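Long-range contact in RE68036p (Drosophila melanogaster, PDB 1SQH), which is uncharacterised but probably acts as an acyltransferase of the glycine N-acyltransferase kind: residues Leu24-Phe29 with Phe95-Gln99. Residues are numbered along the deposited sequence; the frame is centred on the assembly and turned at random.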
ATOM      1  N   LEU A  24       7.944 -13.277 -11.787  1.00 25.57           N
ATOM      2  CA  LEU A  24       8.527 -12.556 -12.907  1.00 25.79           C
ATOM      3  C   LEU A  24       9.124 -11.267 -12.389  1.00 24.44           C
ATOM      4  O   LEU A  24      10.243 -10.898 -12.748  1.00 24.02           O
ATOM      5  CB  LEU A  24       7.479 -12.200 -13.945  1.00 28.08           C
ATOM      6  CG  LEU A  24       7.114 -13.220 -15.000  1.00 30.92           C
ATOM      7  CD1 LEU A  24       6.132 -12.548 -15.957  1.00 34.18           C
ATOM      8  CD2 LEU A  24       8.361 -13.692 -15.740  1.00 31.40           C
ATOM      9  N   TYR A  25       8.365 -10.565 -11.556  1.00 22.75           N
ATOM     10  CA  TYR A  25       8.874  -9.326 -11.009  1.00 21.73           C
ATOM     11  C   TYR A  25      10.007  -9.642 -10.051  1.00 22.01           C
ATOM     12  O   TYR A  25      11.011  -8.925 -10.013  1.00 23.55           O
ATOM     13  CB  TYR A  25       7.764  -8.527 -10.317  1.00 22.19           C
ATOM     14  CG  TYR A  25       6.970  -7.668 -11.284  1.00 24.31           C
ATOM     15  CD1 TYR A  25       6.013  -8.230 -12.133  1.00 23.37           C
ATOM     16  CD2 TYR A  25       7.230  -6.306 -11.403  1.00 24.41           C
ATOM     17  CE1 TYR A  25       5.339  -7.446 -13.086  1.00 23.94           C
ATOM     18  CE2 TYR A  25       6.566  -5.522 -12.344  1.00 24.87           C
ATOM     19  CZ  TYR A  25       5.626  -6.091 -13.185  1.00 25.17           C
ATOM     20  OH  TYR A  25       4.998  -5.306 -14.138  1.00 24.26           O
ATOM     21  N   LYS A  26       9.876 -10.730  -9.296  1.00 20.71           N
ATOM     22  CA  LYS A  26      10.941 -11.108  -8.368  1.00 23.28           C
ATOM     23  C   LYS A  26      12.259 -11.290  -9.124  1.00 22.38           C
ATOM     24  O   LYS A  26      13.295 -10.753  -8.728  1.00 22.97           O
ATOM     25  CB  LYS A  26      10.581 -12.404  -7.631  1.00 24.13           C
ATOM     26  CG  LYS A  26      11.520 -12.735  -6.466  1.00 24.89           C
ATOM     27  CD  LYS A  26      10.916 -13.799  -5.549  1.00 25.72           C
ATOM     28  CE  LYS A  26      11.853 -14.143  -4.398  1.00 29.58           C
ATOM     29  NZ  LYS A  26      11.246 -15.107  -3.436  1.00 33.19           N
ATOM     30  N   VAL A  27      12.214 -12.028 -10.227  1.00 23.32           N
ATOM     31  CA  VAL A  27      13.418 -12.262 -11.025  1.00 24.83           C
ATOM     32  C   VAL A  27      13.899 -10.975 -11.703  1.00 25.04           C
ATOM     33  O   VAL A  27      15.064 -10.587 -11.582  1.00 25.36           O
ATOM     34  CB  VAL A  27      13.161 -13.332 -12.127  1.00 26.51           C
ATOM     35  CG1 VAL A  27      14.423 -13.530 -12.973  1.00 26.73           C
ATOM     36  CG2 VAL A  27      12.723 -14.645 -11.494  1.00 25.84           C
ATOM     37  N   LYS A  28      12.991 -10.313 -12.414  1.00 25.36           N
ATOM     38  CA  LYS A  28      13.312  -9.084 -13.140  1.00 24.91           C
ATOM     39  C   LYS A  28      13.867  -7.909 -12.332  1.00 25.92           C
ATOM     40  O   LYS A  28      14.848  -7.276 -12.745  1.00 27.44           O
ATOM     41  CB  LYS A  28      12.076  -8.599 -13.892  1.00 26.40           C
ATOM     42  CG  LYS A  28      12.298  -7.326 -14.687  1.00 25.72           C
ATOM     43  CD  LYS A  28      13.082  -7.626 -15.952  1.00 26.83           C
ATOM     44  CE  LYS A  28      13.130  -6.424 -16.869  1.00 24.57           C
ATOM     45  NZ  LYS A  28      13.827  -6.757 -18.151  1.00 26.96           N
ATOM     46  N   PHE A  29      13.255  -7.598 -11.192  1.00 23.36           N
ATOM     47  CA  PHE A  29      13.702  -6.449 -10.412  1.00 22.96           C
ATOM     48  C   PHE A  29      14.265  -6.708  -9.035  1.00 22.97           C
ATOM     49  O   PHE A  29      14.867  -5.808  -8.445  1.00 22.15           O
ATOM     50  CB  PHE A  29      12.563  -5.446 -10.264  1.00 23.12           C
ATOM     51  CG  PHE A  29      12.089  -4.875 -11.565  1.00 24.24           C
ATOM     52  CD1 PHE A  29      12.939  -4.101 -12.351  1.00 23.06           C
ATOM     53  CD2 PHE A  29      10.775  -5.080 -11.992  1.00 25.99           C
ATOM     54  CE1 PHE A  29      12.485  -3.531 -13.546  1.00 24.56           C
ATOM     55  CE2 PHE A  29      10.313  -4.514 -13.184  1.00 26.09           C
ATOM     56  CZ  PHE A  29      11.169  -3.738 -13.962  1.00 24.26           C
ATOM     57  N   PHE A  95      -0.731  -0.373 -11.899  1.00 24.17           N
ATOM     58  CA  PHE A  95      -0.328  -0.937 -13.177  1.00 23.92           C
ATOM     59  C   PHE A  95       1.144  -0.701 -13.480  1.00 23.45           C
ATOM     60  O   PHE A  95       1.760   0.237 -12.972  1.00 23.19           O
ATOM     61  CB  PHE A  95      -1.184  -0.352 -14.302  1.00 22.36           C
ATOM     62  CG  PHE A  95      -1.099   1.145 -14.413  1.00 23.77           C
ATOM     63  CD1 PHE A  95      -0.026   1.753 -15.055  1.00 23.31           C
ATOM     64  CD2 PHE A  95      -2.087   1.951 -13.851  1.00 23.55           C
ATOM     65  CE1 PHE A  95       0.059   3.149 -15.142  1.00 23.88           C
ATOM     66  CE2 PHE A  95      -2.009   3.343 -13.933  1.00 24.27           C
ATOM     67  CZ  PHE A  95      -0.931   3.939 -14.578  1.00 23.54           C
ATOM     68  N   PHE A  96       1.696  -1.574 -14.315  1.00 22.66           N
ATOM     69  CA  PHE A  96       3.082  -1.478 -14.727  1.00 22.26           C
ATOM     70  C   PHE A  96       3.338  -2.370 -15.926  1.00 22.00           C
ATOM     71  O   PHE A  96       2.535  -3.228 -16.269  1.00 20.57           O
ATOM     72  CB  PHE A  96       4.045  -1.897 -13.606  1.00 19.42           C
ATOM     73  CG  PHE A  96       5.445  -1.391 -13.813  1.00 17.69           C
ATOM     74  CD1 PHE A  96       5.768  -0.074 -13.490  1.00 17.80           C
ATOM     75  CD2 PHE A  96       6.414  -2.189 -14.427  1.00 18.19           C
ATOM     76  CE1 PHE A  96       7.034   0.451 -13.774  1.00 16.61           C
ATOM     77  CE2 PHE A  96       7.683  -1.684 -14.723  1.00 16.50           C
ATOM     78  CZ  PHE A  96       7.994  -0.358 -14.395  1.00 17.36           C
ATOM     79  N   SER A  97       4.478  -2.137 -16.554  1.00 22.95           N
ATOM     80  CA  SER A  97       4.942  -2.909 -17.693  1.00 25.86           C
ATOM     81  C   SER A  97       6.326  -2.362 -17.971  1.00 26.55           C
ATOM     82  O   SER A  97       6.582  -1.180 -17.731  1.00 25.93           O
ATOM     83  CB  SER A  97       4.055  -2.702 -18.925  1.00 25.99           C
ATOM     84  OG  SER A  97       4.602  -3.419 -20.025  1.00 24.27           O
ATOM     85  N   TRP A  98       7.226  -3.208 -18.454  1.00 28.70           N
ATOM     86  CA  TRP A  98       8.564  -2.728 -18.741  1.00 31.37           C
ATOM     87  C   TRP A  98       8.900  -2.755 -20.220  1.00 33.47           C
ATOM     88  O   TRP A  98      10.064  -2.857 -20.595  1.00 34.53           O
ATOM     89  CB  TRP A  98       9.607  -3.505 -17.923  1.00 29.79           C
ATOM     90  CG  TRP A  98       9.652  -4.991 -18.139  1.00 28.03           C
ATOM     91  CD1 TRP A  98      10.154  -5.651 -19.220  1.00 26.72           C
ATOM     92  CD2 TRP A  98       9.230  -5.998 -17.213  1.00 27.70           C
ATOM     93  NE1 TRP A  98      10.078  -7.008 -19.026  1.00 25.54           N
ATOM     94  CE2 TRP A  98       9.513  -7.249 -17.802  1.00 25.57           C
ATOM     95  CE3 TRP A  98       8.641  -5.962 -15.938  1.00 27.90           C
ATOM     96  CZ2 TRP A  98       9.227  -8.462 -17.159  1.00 25.90           C
ATOM     97  CZ3 TRP A  98       8.358  -7.174 -15.296  1.00 28.12           C
ATOM     98  CH2 TRP A  98       8.653  -8.405 -15.914  1.00 26.74           C
ATOM     99  N   GLN A  99       7.874  -2.653 -21.059  1.00 36.90           N
ATOM    100  CA  GLN A  99       8.088  -2.633 -22.496  1.00 39.96           C
ATOM    101  C   GLN A  99       8.928  -1.381 -22.771  1.00 42.90           C
ATOM    102  O   GLN A  99       8.512  -0.267 -22.464  1.00 42.29           O
ATOM    103  CB  GLN A  99       6.748  -2.568 -23.232  1.00 39.45           C
ATOM    104  CG  GLN A  99       6.858  -2.906 -24.708  1.00 36.88           C
ATOM    105  CD  GLN A  99       5.508  -3.045 -25.377  1.00 35.70           C
ATOM    106  OE1 GLN A  99       5.428  -3.456 -26.528  1.00 35.52           O
ATOM    107  NE2 GLN A  99       4.440  -2.699 -24.660  1.00 33.88           N
TER
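The indole of W98 sits against Y25, K28 and F29, and with the two aromatic residues it forms a cluster. The contact joins the last turns of helix 15-29 to the end of strand 91-96 and the loop after it, in the N-terminal half of a protein whose sequence families belong to the acetyltransferase clan. W98 and Y25 make an edge-to-face (T-shaped) pair, with planes at 68° and centroids 5.1 Å apart. The indole supplies the edge: W98 CZ3 stands over one face of the phenol, 3.6 Å from Y25 CZ. K28 covers a face of the indole. Its CG is anti to the backbone N (chi1 -180°) and the chain bends at chi2, which lays the methylenes across the two fused rings. K28 CE is 3.7 Å from the centroid of the W98 five-membered ring, almost on the ring normal, a CH-pi contact. K28 NZ lies farther off the normal, 4.1 Å from the same centroid, and adds a cation-pi interaction. F29 meets the indole obliquely, with F29 CE2 3.5 Å from W98 CE3. Were W98 an alanine, the K28 chain would probably lose the ring face it lies on, and a gap would be likely to open beside the Y25 face and the F29 ring. F96 fills in beside the cluster. Its ring touches F29 obliquely, F96 CE2 to F29 CZ, and also packs on H35. Y25 is buried, and its hydroxyl is satisfied by a hydrogen bond to G80 O. W98 also touches W79, and a backbone hydrogen bond joins these two residues. On the strand side, Y25 OH reaches the rim of the F96 ring, near the plane of that ring and 3.4 Å from F96 CD2.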